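Local coordinates for ABC transporter substrate-binding protein-branched chain amino acid transport (Streptococcus pneumoniae, PDB 4GNR) that probably binds branched-chain amino acids outside the cell for uptake by an ABC transporter, here with isoleucine bound, at residues 127-132 with 249-254; 134-139 with 335-340; 154-159 with 227-232; 204-209 with 233-238. One frame throughout, in Å; residues are numbered along the deposited sequence.

Contact 1: residues 127-132 with 249-254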
loop_
_atom_site.group_PDB
_atom_site.type_symbol
_atom_site.label_atom_id
_atom_site.label_comp_id
_atom_site.label_asym_id
_atom_site.label_seq_id
_atom_site.Cartn_x
_atom_site.Cartn_y
_atom_site.Cartn_z
ATOM N N SER A 127 -6.648 7.615 8.048
ATOM C CA SER A 127 -7.394 7.851 9.287
ATOM C C SER A 127 -7.720 6.503 9.953
ATOM O O SER A 127 -7.496 6.305 11.153
ATOM C CB SER A 127 -8.653 8.638 8.981
ATOM O OG SER A 127 -9.425 7.957 8.017
ATOM N N PHE A 128 -8.212 5.580 9.138
ATOM C CA PHE A 128 -8.545 4.196 9.532
ATOM C C PHE A 128 -7.285 3.539 10.130
ATOM O O PHE A 128 -7.357 2.914 11.196
ATOM C CB PHE A 128 -9.069 3.512 8.254
ATOM C CG PHE A 128 -9.208 2.003 8.250
ATOM C CD1 PHE A 128 -10.442 1.390 8.337
ATOM C CD2 PHE A 128 -8.116 1.203 7.983
ATOM C CE1 PHE A 128 -10.556 0.008 8.209
ATOM C CE2 PHE A 128 -8.240 -0.157 7.837
ATOM C CZ PHE A 128 -9.474 -0.748 7.946
ATOM N N GLN A 129 -6.124 3.681 9.469
ATOM C CA GLN A 129 -4.898 3.096 9.995
ATOM C C GLN A 129 -4.527 3.648 11.380
ATOM O O GLN A 129 -4.158 2.903 12.286
ATOM C CB GLN A 129 -3.711 3.271 9.054
ATOM C CG GLN A 129 -3.895 2.583 7.712
ATOM C CD GLN A 129 -2.564 2.399 7.004
ATOM O OE1 GLN A 129 -1.767 1.541 7.383
ATOM N NE2 GLN A 129 -2.331 3.171 5.957
ATOM N N GLY A 130 -4.593 4.965 11.525
ATOM C CA GLY A 130 -4.221 5.572 12.818
ATOM C C GLY A 130 -5.110 5.126 13.965
ATOM O O GLY A 130 -4.645 4.932 15.091
ATOM N N LYS A 131 -6.397 4.967 13.678
ATOM C CA LYS A 131 -7.371 4.508 14.684
ATOM C C LYS A 131 -7.074 3.073 15.098
ATOM O O LYS A 131 -7.100 2.738 16.276
ATOM C CB LYS A 131 -8.803 4.605 14.138
ATOM C CG LYS A 131 -9.333 5.996 13.951
ATOM C CD LYS A 131 -10.638 5.997 13.181
ATOM C CE LYS A 131 -11.181 7.366 12.940
ATOM N NZ LYS A 131 -12.331 7.208 12.035
ATOM N N ILE A 132 -6.808 2.225 14.102
ATOM C CA ILE A 132 -6.472 0.829 14.385
ATOM C C ILE A 132 -5.191 0.754 15.224
ATOM O O ILE A 132 -5.112 -0.013 16.186
ATOM C CB ILE A 132 -6.338 0.046 13.092
ATOM C CG1 ILE A 132 -7.742 -0.210 12.504
ATOM C CG2 ILE A 132 -5.585 -1.262 13.334
ATOM C CD1 ILE A 132 -7.659 -0.806 11.092
ATOM N N TYR A 249 4.952 -4.972 14.801
ATOM C CA TYR A 249 3.528 -5.111 14.498
ATOM C C TYR A 249 3.196 -4.124 13.405
ATOM O O TYR A 249 3.670 -2.991 13.461
ATOM C CB TYR A 249 2.680 -4.812 15.735
ATOM C CG TYR A 249 2.987 -5.748 16.881
ATOM C CD1 TYR A 249 4.061 -5.491 17.732
ATOM C CD2 TYR A 249 2.227 -6.882 17.102
ATOM C CE1 TYR A 249 4.394 -6.353 18.760
ATOM C CE2 TYR A 249 2.523 -7.748 18.143
ATOM C CZ TYR A 249 3.608 -7.479 18.973
ATOM O OH TYR A 249 3.928 -8.337 20.014
ATOM N N PHE A 250 2.402 -4.519 12.418
ATOM C CA PHE A 250 2.032 -3.554 11.370
ATOM C C PHE A 250 0.753 -3.963 10.650
ATOM O O PHE A 250 0.367 -5.133 10.595
ATOM C CB PHE A 250 3.169 -3.337 10.335
ATOM C CG PHE A 250 3.643 -4.601 9.664
ATOM C CD1 PHE A 250 4.673 -5.342 10.222
ATOM C CD2 PHE A 250 3.091 -5.045 8.467
ATOM C CE1 PHE A 250 5.126 -6.492 9.620
ATOM C CE2 PHE A 250 3.543 -6.202 7.864
ATOM C CZ PHE A 250 4.562 -6.927 8.444
ATOM N N ILE A 251 0.116 -2.958 10.062
ATOM C CA ILE A 251 -1.108 -3.155 9.321
ATOM C C ILE A 251 -0.847 -3.712 7.931
ATOM O O ILE A 251 0.080 -3.286 7.233
ATOM C CB ILE A 251 -1.869 -1.814 9.172
ATOM C CG1 ILE A 251 -2.287 -1.337 10.557
ATOM C CG2 ILE A 251 -3.075 -1.965 8.249
ATOM C CD1 ILE A 251 -3.069 -0.073 10.577
ATOM N N SER A 252 -1.687 -4.671 7.530
ATOM C CA SER A 252 -1.626 -5.233 6.194
ATOM C C SER A 252 -3.045 -5.435 5.674
ATOM O O SER A 252 -3.996 -5.576 6.416
ATOM C CB SER A 252 -0.882 -6.556 6.169
ATOM O OG SER A 252 -0.765 -7.036 4.853
ATOM N N GLY A 253 -3.172 -5.535 4.363
ATOM C CA GLY A 253 -4.457 -5.796 3.709
ATOM C C GLY A 253 -4.546 -7.172 3.094
ATOM O O GLY A 253 -5.468 -7.430 2.347
ATOM N N PHE A 254 -3.618 -8.050 3.453
ATOM C CA PHE A 254 -3.547 -9.404 2.906
ATOM C C PHE A 254 -2.873 -10.327 3.914
ATOM O O PHE A 254 -1.823 -9.995 4.453
ATOM C CB PHE A 254 -2.723 -9.405 1.582
ATOM C CG PHE A 254 -2.648 -10.770 0.881
ATOM C CD1 PHE A 254 -3.781 -11.307 0.314
ATOM C CD2 PHE A 254 -1.476 -11.482 0.765
ATOM C CE1 PHE A 254 -3.775 -12.531 -0.324
ATOM C CE2 PHE A 254 -1.465 -12.715 0.103
ATOM C CZ PHE A 254 -2.637 -13.233 -0.419
#

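Contact 2: residues 134-139 with 335-340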
loop_
_atom_site.group_PDB
_atom_site.type_symbol
_atom_site.label_atom_id
_atom_site.label_comp_id
_atom_site.label_asym_id
_atom_site.label_seq_id
_atom_site.Cartn_x
_atom_site.Cartn_y
_atom_site.Cartn_z
ATOM N N SER A 134 -3.910 3.016 17.240
ATOM C CA SER A 134 -4.249 3.462 18.608
ATOM C C SER A 134 -4.980 2.366 19.399
ATOM O O SER A 134 -4.615 2.040 20.535
ATOM C CB SER A 134 -5.108 4.716 18.581
ATOM O OG SER A 134 -5.397 5.170 19.896
ATOM N N ASN A 135 -6.010 1.774 18.798
ATOM C CA ASN A 135 -6.753 0.721 19.499
ATOM C C ASN A 135 -5.865 -0.475 19.846
ATOM O O ASN A 135 -5.946 -1.031 20.936
ATOM C CB ASN A 135 -7.923 0.210 18.633
ATOM C CG ASN A 135 -9.019 1.236 18.391
ATOM O OD1 ASN A 135 -9.110 2.260 19.071
ATOM N ND2 ASN A 135 -9.886 0.934 17.420
ATOM N N TYR A 136 -5.029 -0.874 18.897
ATOM C CA TYR A 136 -4.191 -2.063 19.075
ATOM C C TYR A 136 -3.132 -1.840 20.155
ATOM O O TYR A 136 -2.919 -2.672 21.057
ATOM C CB TYR A 136 -3.548 -2.471 17.742
ATOM C CG TYR A 136 -2.921 -3.828 17.799
ATOM C CD1 TYR A 136 -1.586 -4.004 18.169
ATOM C CD2 TYR A 136 -3.676 -4.960 17.544
ATOM C CE1 TYR A 136 -1.022 -5.275 18.243
ATOM C CE2 TYR A 136 -3.123 -6.241 17.615
ATOM C CZ TYR A 136 -1.793 -6.391 17.979
ATOM O OH TYR A 136 -1.203 -7.634 18.079
ATOM N N VAL A 137 -2.405 -0.729 20.086
ATOM C CA VAL A 137 -1.381 -0.514 21.105
ATOM C C VAL A 137 -2.060 -0.368 22.483
ATOM O O VAL A 137 -1.536 -0.843 23.488
ATOM C CB VAL A 137 -0.420 0.674 20.821
ATOM C CG1 VAL A 137 0.268 0.504 19.456
ATOM C CG2 VAL A 137 -1.125 2.025 20.943
ATOM N N SER A 138 -3.225 0.277 22.536
ATOM C CA SER A 138 -3.918 0.452 23.823
ATOM C C SER A 138 -4.506 -0.791 24.443
ATOM O O SER A 138 -4.259 -1.086 25.613
ATOM C CB SER A 138 -5.063 1.470 23.666
ATOM O OG SER A 138 -4.632 2.759 23.216
ATOM N N GLU A 139 -5.222 -1.550 23.617
ATOM C CA GLU A 139 -5.963 -2.730 24.085
ATOM C C GLU A 139 -5.311 -4.093 23.918
ATOM O O GLU A 139 -5.650 -5.034 24.647
ATOM C CB GLU A 139 -7.395 -2.696 23.477
ATOM C CG GLU A 139 -8.186 -1.390 23.880
ATOM C CD GLU A 139 -9.673 -1.313 23.455
ATOM O OE1 GLU A 139 -10.229 -2.277 22.881
ATOM O OE2 GLU A 139 -10.303 -0.250 23.727
ATOM N N ALA A 335 -8.601 -5.380 7.131
ATOM C CA ALA A 335 -7.261 -5.071 7.604
ATOM C C ALA A 335 -6.863 -6.094 8.663
ATOM O O ALA A 335 -7.691 -6.632 9.396
ATOM C CB ALA A 335 -7.183 -3.662 8.177
ATOM N N TYR A 336 -5.563 -6.326 8.720
ATOM C CA TYR A 336 -4.942 -7.212 9.668
ATOM C C TYR A 336 -3.797 -6.517 10.370
ATOM O O TYR A 336 -3.128 -5.654 9.797
ATOM C CB TYR A 336 -4.292 -8.419 8.945
ATOM C CG TYR A 336 -5.252 -9.182 8.066
ATOM C CD1 TYR A 336 -5.416 -8.826 6.741
ATOM C CD2 TYR A 336 -5.998 -10.250 8.546
ATOM C CE1 TYR A 336 -6.291 -9.482 5.910
ATOM C CE2 TYR A 336 -6.890 -10.920 7.720
ATOM C CZ TYR A 336 -7.020 -10.528 6.395
ATOM O OH TYR A 336 -7.877 -11.170 5.524
ATOM N N MET A 337 -3.608 -6.835 11.647
ATOM C CA MET A 337 -2.414 -6.403 12.375
ATOM C C MET A 337 -1.537 -7.666 12.379
ATOM O O MET A 337 -1.940 -8.723 12.888
ATOM C CB MET A 337 -2.675 -5.938 13.786
ATOM C CG MET A 337 -1.403 -5.383 14.430
ATOM S SD MET A 337 -0.774 -3.844 13.714
ATOM C CE MET A 337 -1.950 -2.647 14.390
ATOM N N MET A 338 -0.359 -7.549 11.783
ATOM C CA MET A 338 0.606 -8.627 11.666
ATOM C C MET A 338 1.579 -8.578 12.841
ATOM O O MET A 338 2.011 -7.513 13.240
ATOM C CB MET A 338 1.425 -8.462 10.360
ATOM C CG MET A 338 0.581 -8.207 9.128
ATOM S SD MET A 338 -0.442 -9.596 8.643
ATOM C CE MET A 338 0.510 -10.258 7.286
ATOM N N THR A 339 1.904 -9.750 13.385
ATOM C CA THR A 339 2.897 -9.921 14.450
ATOM C C THR A 339 4.132 -10.558 13.785
ATOM O O THR A 339 4.038 -11.651 13.216
ATOM C CB THR A 339 2.410 -10.878 15.536
ATOM O OG1 THR A 339 1.285 -10.301 16.205
ATOM C CG2 THR A 339 3.523 -11.146 16.580
ATOM N N MET A 340 5.268 -9.875 13.883
ATOM C CA MET A 340 6.512 -10.323 13.282
ATOM C C MET A 340 7.631 -10.528 14.297
ATOM O O MET A 340 7.884 -9.671 15.144
ATOM C CB MET A 340 6.968 -9.298 12.214
ATOM C CG MET A 340 8.390 -9.507 11.679
ATOM S SD MET A 340 8.880 -8.315 10.401
ATOM C CE MET A 340 7.956 -8.925 8.988
#

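Contact 3: residues 154-159 with 227-232. With ILE (isoleucine), chain B.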
loop_
_atom_site.group_PDB
_atom_site.type_symbol
_atom_site.label_atom_id
_atom_site.label_comp_id
_atom_site.label_asym_id
_atom_site.label_seq_id
_atom_site.Cartn_x
_atom_site.Cartn_y
_atom_site.Cartn_z
ATOM N N SER A 154 6.469 13.605 4.891
ATOM C CA SER A 154 5.407 12.811 4.303
ATOM C C SER A 154 3.937 13.035 4.705
ATOM O O SER A 154 3.589 12.886 5.860
ATOM C CB SER A 154 5.759 11.361 4.686
ATOM O OG SER A 154 4.746 10.449 4.336
ATOM N N ASP A 155 3.076 13.366 3.745
ATOM C CA ASP A 155 1.606 13.548 4.054
ATOM C C ASP A 155 0.985 12.200 4.531
ATOM O O ASP A 155 0.036 12.166 5.340
ATOM C CB ASP A 155 0.772 14.201 2.922
ATOM C CG ASP A 155 1.016 15.689 2.778
ATOM O OD1 ASP A 155 1.680 16.282 3.652
ATOM O OD2 ASP A 155 0.496 16.264 1.801
ATOM N N TYR A 156 1.515 11.096 4.005
ATOM C CA TYR A 156 1.092 9.757 4.396
ATOM C C TYR A 156 1.346 9.560 5.893
ATOM O O TYR A 156 0.435 9.240 6.681
ATOM C CB TYR A 156 1.884 8.728 3.564
ATOM C CG TYR A 156 1.897 7.326 4.143
ATOM C CD1 TYR A 156 0.774 6.524 4.078
ATOM C CD2 TYR A 156 3.036 6.802 4.739
ATOM C CE1 TYR A 156 0.760 5.268 4.600
ATOM C CE2 TYR A 156 3.038 5.537 5.285
ATOM C CZ TYR A 156 1.898 4.768 5.209
ATOM O OH TYR A 156 1.917 3.505 5.753
ATOM N N ALA A 157 2.601 9.761 6.268
ATOM C CA ALA A 157 3.004 9.550 7.650
ATOM C C ALA A 157 2.281 10.519 8.585
ATOM O O ALA A 157 1.798 10.159 9.658
ATOM C CB ALA A 157 4.515 9.646 7.792
ATOM N N LYS A 158 2.211 11.770 8.154
ATOM C CA LYS A 158 1.533 12.790 8.952
ATOM C C LYS A 158 0.040 12.510 9.140
ATOM O O LYS A 158 -0.512 12.797 10.203
ATOM C CB LYS A 158 1.803 14.190 8.414
ATOM C CG LYS A 158 3.279 14.589 8.640
ATOM C CD LYS A 158 3.686 15.971 8.202
ATOM C CE LYS A 158 3.623 16.140 6.738
ATOM N NZ LYS A 158 4.151 17.485 6.369
ATOM N N GLY A 159 -0.590 11.910 8.135
ATOM C CA GLY A 159 -2.011 11.554 8.236
ATOM C C GLY A 159 -2.245 10.448 9.263
ATOM O O GLY A 159 -3.174 10.503 10.062
ATOM N N GLY A 227 3.810 -0.150 13.018
ATOM C CA GLY A 227 3.718 0.634 11.806
ATOM C C GLY A 227 2.424 0.468 11.054
ATOM O O GLY A 227 1.577 -0.377 11.344
ATOM N N GLY A 228 2.261 1.375 10.086
ATOM C CA GLY A 228 1.182 1.286 9.130
ATOM C C GLY A 228 1.599 0.355 7.974
ATOM O O GLY A 228 2.574 -0.398 8.039
ATOM N N ASP A 229 0.847 0.467 6.885
ATOM C CA ASP A 229 1.052 -0.421 5.739
ATOM C C ASP A 229 2.428 -0.268 5.091
ATOM O O ASP A 229 2.861 -1.159 4.354
ATOM C CB ASP A 229 -0.084 -0.333 4.721
ATOM C CG ASP A 229 -0.177 1.009 3.960
ATOM O OD1 ASP A 229 0.063 2.084 4.561
ATOM O OD2 ASP A 229 -0.571 0.966 2.751
ATOM N N GLY A 230 3.121 0.840 5.351
ATOM C CA GLY A 230 4.462 0.999 4.810
ATOM C C GLY A 230 5.472 -0.051 5.270
ATOM O O GLY A 230 6.529 -0.204 4.641
ATOM N N PHE A 231 5.197 -0.770 6.364
ATOM C CA PHE A 231 6.108 -1.826 6.836
ATOM C C PHE A 231 6.032 -3.117 6.007
ATOM O O PHE A 231 6.860 -3.990 6.201
ATOM C CB PHE A 231 5.805 -2.197 8.299
ATOM C CG PHE A 231 6.365 -1.278 9.357
ATOM C CD1 PHE A 231 6.494 0.098 9.200
ATOM C CD2 PHE A 231 6.625 -1.819 10.619
ATOM C CE1 PHE A 231 6.946 0.890 10.274
ATOM C CE2 PHE A 231 7.070 -1.037 11.668
ATOM C CZ PHE A 231 7.229 0.312 11.490
ATOM N N ASN A 232 5.038 -3.259 5.125
ATOM C CA ASN A 232 4.927 -4.476 4.336
ATOM C C ASN A 232 6.065 -4.601 3.327
ATOM O O ASN A 232 6.588 -3.613 2.824
ATOM C CB ASN A 232 3.588 -4.515 3.585
ATOM C CG ASN A 232 2.444 -4.802 4.518
ATOM O OD1 ASN A 232 2.135 -5.970 4.793
ATOM N ND2 ASN A 232 1.790 -3.764 4.987
HETATM N N ILE B . -0.299 3.506 1.584
HETATM C CA ILE B . 1.007 4.134 1.241
HETATM C C ILE B . 0.753 5.407 0.440
HETATM O O ILE B . 1.737 6.089 0.085
HETATM C CB ILE B . 2.045 3.126 0.661
HETATM C CG1 ILE B . 1.429 2.263 -0.416
HETATM C CG2 ILE B . 2.733 2.134 1.755
HETATM C CD1 ILE B . 2.437 1.336 -1.058
HETATM O OXT ILE B . -0.433 5.724 0.214
#

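Contact 4: residues 204-209 with 233-238. With ILE (isoleucine), chain B.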
loop_
_atom_site.group_PDB
_atom_site.type_symbol
_atom_site.label_atom_id
_atom_site.label_comp_id
_atom_site.label_asym_id
_atom_site.label_seq_id
_atom_site.Cartn_x
_atom_site.Cartn_y
_atom_site.Cartn_z
ATOM N N GLY A 204 5.668 5.780 8.470
ATOM C CA GLY A 204 6.702 5.972 7.476
ATOM C C GLY A 204 6.829 4.776 6.555
ATOM O O GLY A 204 6.112 3.773 6.682
ATOM N N TYR A 205 7.734 4.947 5.599
ATOM C CA TYR A 205 8.050 3.968 4.559
ATOM C C TYR A 205 9.224 3.056 4.955
ATOM O O TYR A 205 9.966 3.355 5.888
ATOM C CB TYR A 205 8.269 4.642 3.221
ATOM C CG TYR A 205 7.059 5.396 2.685
ATOM C CD1 TYR A 205 5.830 4.782 2.533
ATOM C CD2 TYR A 205 7.176 6.694 2.234
ATOM C CE1 TYR A 205 4.756 5.456 1.973
ATOM C CE2 TYR A 205 6.093 7.361 1.642
ATOM C CZ TYR A 205 4.897 6.736 1.513
ATOM O OH TYR A 205 3.852 7.419 0.922
ATOM N N TYR A 206 9.414 1.989 4.177
ATOM C CA TYR A 206 10.341 0.949 4.564
ATOM C C TYR A 206 11.792 1.353 4.673
ATOM O O TYR A 206 12.497 0.820 5.528
ATOM C CB TYR A 206 10.218 -0.300 3.650
ATOM C CG TYR A 206 10.678 -0.063 2.218
ATOM C CD1 TYR A 206 11.995 -0.249 1.836
ATOM C CD2 TYR A 206 9.803 0.342 1.240
ATOM C CE1 TYR A 206 12.428 -0.042 0.528
ATOM C CE2 TYR A 206 10.225 0.558 -0.065
ATOM C CZ TYR A 206 11.534 0.374 -0.416
ATOM O OH TYR A 206 11.885 0.562 -1.736
ATOM N N ASN A 207 12.269 2.246 3.817
ATOM C CA ASN A 207 13.690 2.611 3.867
ATOM C C ASN A 207 14.070 3.193 5.192
ATOM O O ASN A 207 15.136 2.913 5.721
ATOM C CB ASN A 207 14.133 3.467 2.685
ATOM C CG ASN A 207 14.596 2.624 1.507
ATOM O OD1 ASN A 207 15.378 1.688 1.687
ATOM N ND2 ASN A 207 14.179 2.984 0.306
ATOM N N GLU A 208 13.213 4.060 5.720
ATOM C CA GLU A 208 13.457 4.674 7.009
ATOM C C GLU A 208 13.030 3.752 8.165
ATOM O O GLU A 208 13.786 3.554 9.123
ATOM C CB GLU A 208 12.766 6.027 7.134
ATOM C CG GLU A 208 13.293 7.094 6.178
ATOM C CD GLU A 208 12.984 6.808 4.703
ATOM O OE1 GLU A 208 11.836 6.454 4.382
ATOM O OE2 GLU A 208 13.913 7.013 3.875
ATOM N N ALA A 209 11.815 3.207 8.088
ATOM C CA ALA A 209 11.342 2.374 9.168
ATOM C C ALA A 209 12.254 1.181 9.436
ATOM O O ALA A 209 12.485 0.850 10.595
ATOM C CB ALA A 209 9.908 1.926 8.903
ATOM N N GLY A 233 6.375 -5.857 3.042
ATOM C CA GLY A 233 7.371 -6.254 2.063
ATOM C C GLY A 233 8.664 -6.772 2.647
ATOM O O GLY A 233 9.060 -6.446 3.764
ATOM N N GLU A 234 9.393 -7.539 1.842
ATOM C CA GLU A 234 10.667 -8.087 2.311
ATOM C C GLU A 234 11.791 -7.044 2.378
ATOM O O GLU A 234 12.803 -7.278 3.026
ATOM C CB GLU A 234 11.127 -9.259 1.455
ATOM C CG GLU A 234 11.341 -8.875 0.010
ATOM C CD GLU A 234 11.871 -10.016 -0.838
ATOM O OE1 GLU A 234 12.521 -10.926 -0.273
ATOM O OE2 GLU A 234 11.669 -9.984 -2.073
ATOM N N GLU A 235 11.640 -5.896 1.730
ATOM C CA GLU A 235 12.713 -4.893 1.775
ATOM C C GLU A 235 12.755 -4.268 3.178
ATOM O O GLU A 235 13.817 -3.857 3.656
ATOM C CB GLU A 235 12.574 -3.867 0.663
ATOM C CG GLU A 235 13.755 -2.972 0.593
ATOM C CD GLU A 235 15.048 -3.753 0.399
ATOM O OE1 GLU A 235 14.999 -4.835 -0.227
ATOM O OE2 GLU A 235 16.110 -3.286 0.868
ATOM N N PHE A 236 11.603 -4.160 3.832
ATOM C CA PHE A 236 11.576 -3.657 5.216
ATOM C C PHE A 236 12.429 -4.600 6.098
ATOM O O PHE A 236 13.248 -4.144 6.907
ATOM C CB PHE A 236 10.129 -3.629 5.732
ATOM C CG PHE A 236 10.032 -3.443 7.224
ATOM C CD1 PHE A 236 10.245 -2.206 7.812
ATOM C CD2 PHE A 236 9.749 -4.525 8.049
ATOM C CE1 PHE A 236 10.163 -2.054 9.179
ATOM C CE2 PHE A 236 9.684 -4.384 9.405
ATOM C CZ PHE A 236 9.896 -3.138 9.987
ATOM N N VAL A 237 12.219 -5.904 5.945
ATOM C CA VAL A 237 12.958 -6.894 6.727
ATOM C C VAL A 237 14.457 -6.825 6.400
ATOM O O VAL A 237 15.304 -6.909 7.298
ATOM C CB VAL A 237 12.392 -8.314 6.527
ATOM C CG1 VAL A 237 13.260 -9.339 7.286
ATOM C CG2 VAL A 237 10.932 -8.389 6.990
ATOM N N GLN A 238 14.794 -6.659 5.129
ATOM C CA GLN A 238 16.207 -6.549 4.730
ATOM C C GLN A 238 16.880 -5.339 5.397
ATOM O O GLN A 238 18.033 -5.408 5.829
ATOM C CB GLN A 238 16.349 -6.467 3.223
ATOM C CG GLN A 238 16.162 -7.816 2.571
ATOM C CD GLN A 238 16.020 -7.751 1.065
ATOM O OE1 GLN A 238 16.196 -6.693 0.455
ATOM N NE2 GLN A 238 15.671 -8.877 0.458
HETATM N N ILE B . -0.299 3.506 1.584
HETATM C CA ILE B . 1.007 4.134 1.241
HETATM C C ILE B . 0.753 5.407 0.440
HETATM O O ILE B . 1.737 6.089 0.085
HETATM C CB ILE B . 2.045 3.126 0.661
HETATM C CG1 ILE B . 1.429 2.263 -0.416
HETATM C CG2 ILE B . 2.733 2.134 1.755
HETATM C CD1 ILE B . 2.437 1.336 -1.058
HETATM O OXT ILE B . -0.433 5.724 0.214
#

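Contact 1: residues 127-132 with 249-254
The side-chain oxygen of Gln129, OE1, accepts a hydrogen bond from the backbone N of Asp229 and rests at the same time against Ile251, with Ile251 CB 3.8 Å from Gln129 OE1. A second distance of 3.8 Å separates Gln129 OE1 from Ile251 CG2, so the amide oxygen sits beside the branch point of the isoleucine while its polar bond is made with the ligand-binding loop. At the other end of the amide, NE2 has a weak bond to Asp126, one turn earlier, which may help to set the rotation of the group. Beyond CG the glutamine is extended, which carries the amide past Ile251 to the loop. Both residues lie in the C-terminal lobe of a two-lobed periplasmic-binding-protein fold, where helix 126-139 packs on a mixed sheet and strand 248-252 is an inner strand. The strand presents Ile251 with its CG1 arm straightened (chi2 -178°), so that CD1 reaches the helix. Ile251 CD1 lies 3.6 Å from Gln129 O and 3.7 Å from Gln129 CB, a packing against backbone as much as against side chain. Ile132, one turn further along, adds its CG2 methyl at 3.9 Å from Ile251 CD1. The other branch of Ile132 is turned along the helix, where its CD1 lies 3.4 Å above the plane of the Phe128 ring, offset toward the rim. That ring in turn meets Phe124 and touches Ala335 of the neighbouring strand, while Ile251 O takes a hydrogen bond from Asn232.

Contact 2: residues 134-139 with 335-340
Both key side chains leave their backbones in the same sense, CG trans to N: chi1 is -168° in Tyr136, on the helix, and -175° in Met337, on the strand. Each is thereby extended toward the other segment, and the methionine then bends twice, at chi2 and chi3, to fold over the tyrosine ring. Its CG comes down almost on the ring axis, 3.6 Å from the centroid of Tyr136 and only 7° off the normal, a CH-pi contact over the middle of one face. The curl continues with Met337 SD above the same face at a longer 4.6 Å from the centroid, a Met-aromatic contact, and ends with Met337 CE at 3.7 Å from Tyr136 CB. The thioether thus spans the ring from its centre to its root. At the far end of the ring, Tyr136 OH passes Thr339 OG1 at 4.1 Å, too far for a bond. The hydroxyl is hydrogen-bonded to Glu349. The contact seats helix 126-139 on strand 335-341, which runs antiparallel between strands 248-252 and 344-351; on another side of the helix, Ser134 and Val137 pack on Phe164 of helix 155-167.

Contact 3: residues 154-159 with 227-232
Two hydrogen bonds join Tyr156 to the 227-232 loop, and its hydroxyl has a part in each. Tyr156 OH donates to Asp229 OD1 over 2.6 Å, meeting that oxygen on its anti side and 31° out of the carboxylate plane. In return it accepts from Gly230 N, 3.0 Å from Tyr156 OH, through a bent bond of 140°. Ring and carboxylate planes stand 55° apart, so the two groups meet neither flat nor square. The same carboxylate binds the isoleucine ligand: the ligand N donates to Asp229 OD2 at 2.8 Å and, weakly, to Asp229 OD1. Asp229 CG lies between backbone N and carbonyl carbon, the crowded position, which brings OD2 to the ligand N and leaves OD1 between the ligand N and Tyr156 OH. Non-polar contact completes the grip, with Tyr156 CE1 3.6 Å from the ligand CA and Gly230 CA 3.7 Å from its CG2 methyl. The Tyr156 ring also stacks with that of Tyr205, another pocket residue. Bonds within each segment shape it: in the conformer given here, Ser154 OG caps helix 155-167 by accepting from Ala157 N at 3.0 Å. Just after the 3-10 turn, the Asn232 side chain reaches back, ND2 to Asp229 O over 2.9 Å. This is the amino-group end of the ligand site in the cleft of a periplasmic-binding-protein fold. With a tyrosine hydroxyl and an alpha-amino group as donors, the aspartate is probably ionised, its charge balancing that of the ligand ammonium, while Tyr156, itself in contact with the ligand, helps to hold OD1 in place.

Contact 4: residues 204-209 with 233-238
Tyr206 and Phe236 meet where two helices start on the same side of the C-terminal lobe of this periplasmic-binding-protein fold: helices 206-218 and 234-240 follow the adjacent parallel strands 199-201 and 225-227. Apolar contacts join the two helix starts, with Tyr206 CB 3.9 Å from Phe236 CB and Ala209 CB 4.0 Å from Phe236 CE1. Phe236 itself stacks on Phe231 of the preceding loop. A further contact runs from the tyrosine ring to a charged residue: the aliphatic part of Glu235 lies obliquely by Tyr206, and Glu235 CB is 3.8 Å from Tyr206 CE1. Because Glu235 has two deposited conformers, the finer detail of this approach is tentative. The chi1 of 68° puts Tyr206 CG between its own N and carbonyl carbon and brings the ring alongside Glu235 and toward helix 21-40 of the other lobe. There its OH bonds to Ala22 N and its ring meets Tyr23 edge-to-face, so the residue that packs on helix 234-240 also bridges to the other lobe, consistent with a cleft closed on the ligand. Within the first segment, Ala209 N to Tyr205 O at 2.9 Å is an ordinary backbone bond of the helix start. Tyr205, at the N-cap position, leaves its backbone away from helix 234-240, and its hydroxyl lies in the ligand pocket, where Tyr205 OH donates to the ligand carboxylate O over 2.6 Å, that oxygen lying at the ring edge and in its plane.

All four contacts are buried in the C-terminal lobe; none is a surface contact. Contacts 1 and 2 share helix 126-139 and use neighbouring strands of one sheet, joined by backbone bonds between Phe250 and Met338 and between Ser252 and Tyr336. Both are mainly apolar, contact 1 through an aliphatic methyl and contact 2, farthest from the centre, through sulfur and an aromatic face. Contacts 3 and 4 lie beside the ligand, which both touch, and there hydrogen bonding enters: contact 3 is joined across its segments by hydrogen bonds, whereas contact 4 pairs an apolar helix junction with one bond to the ligand carboxylate. Asp229 and Asn232 tie contact 3 back to contact 1.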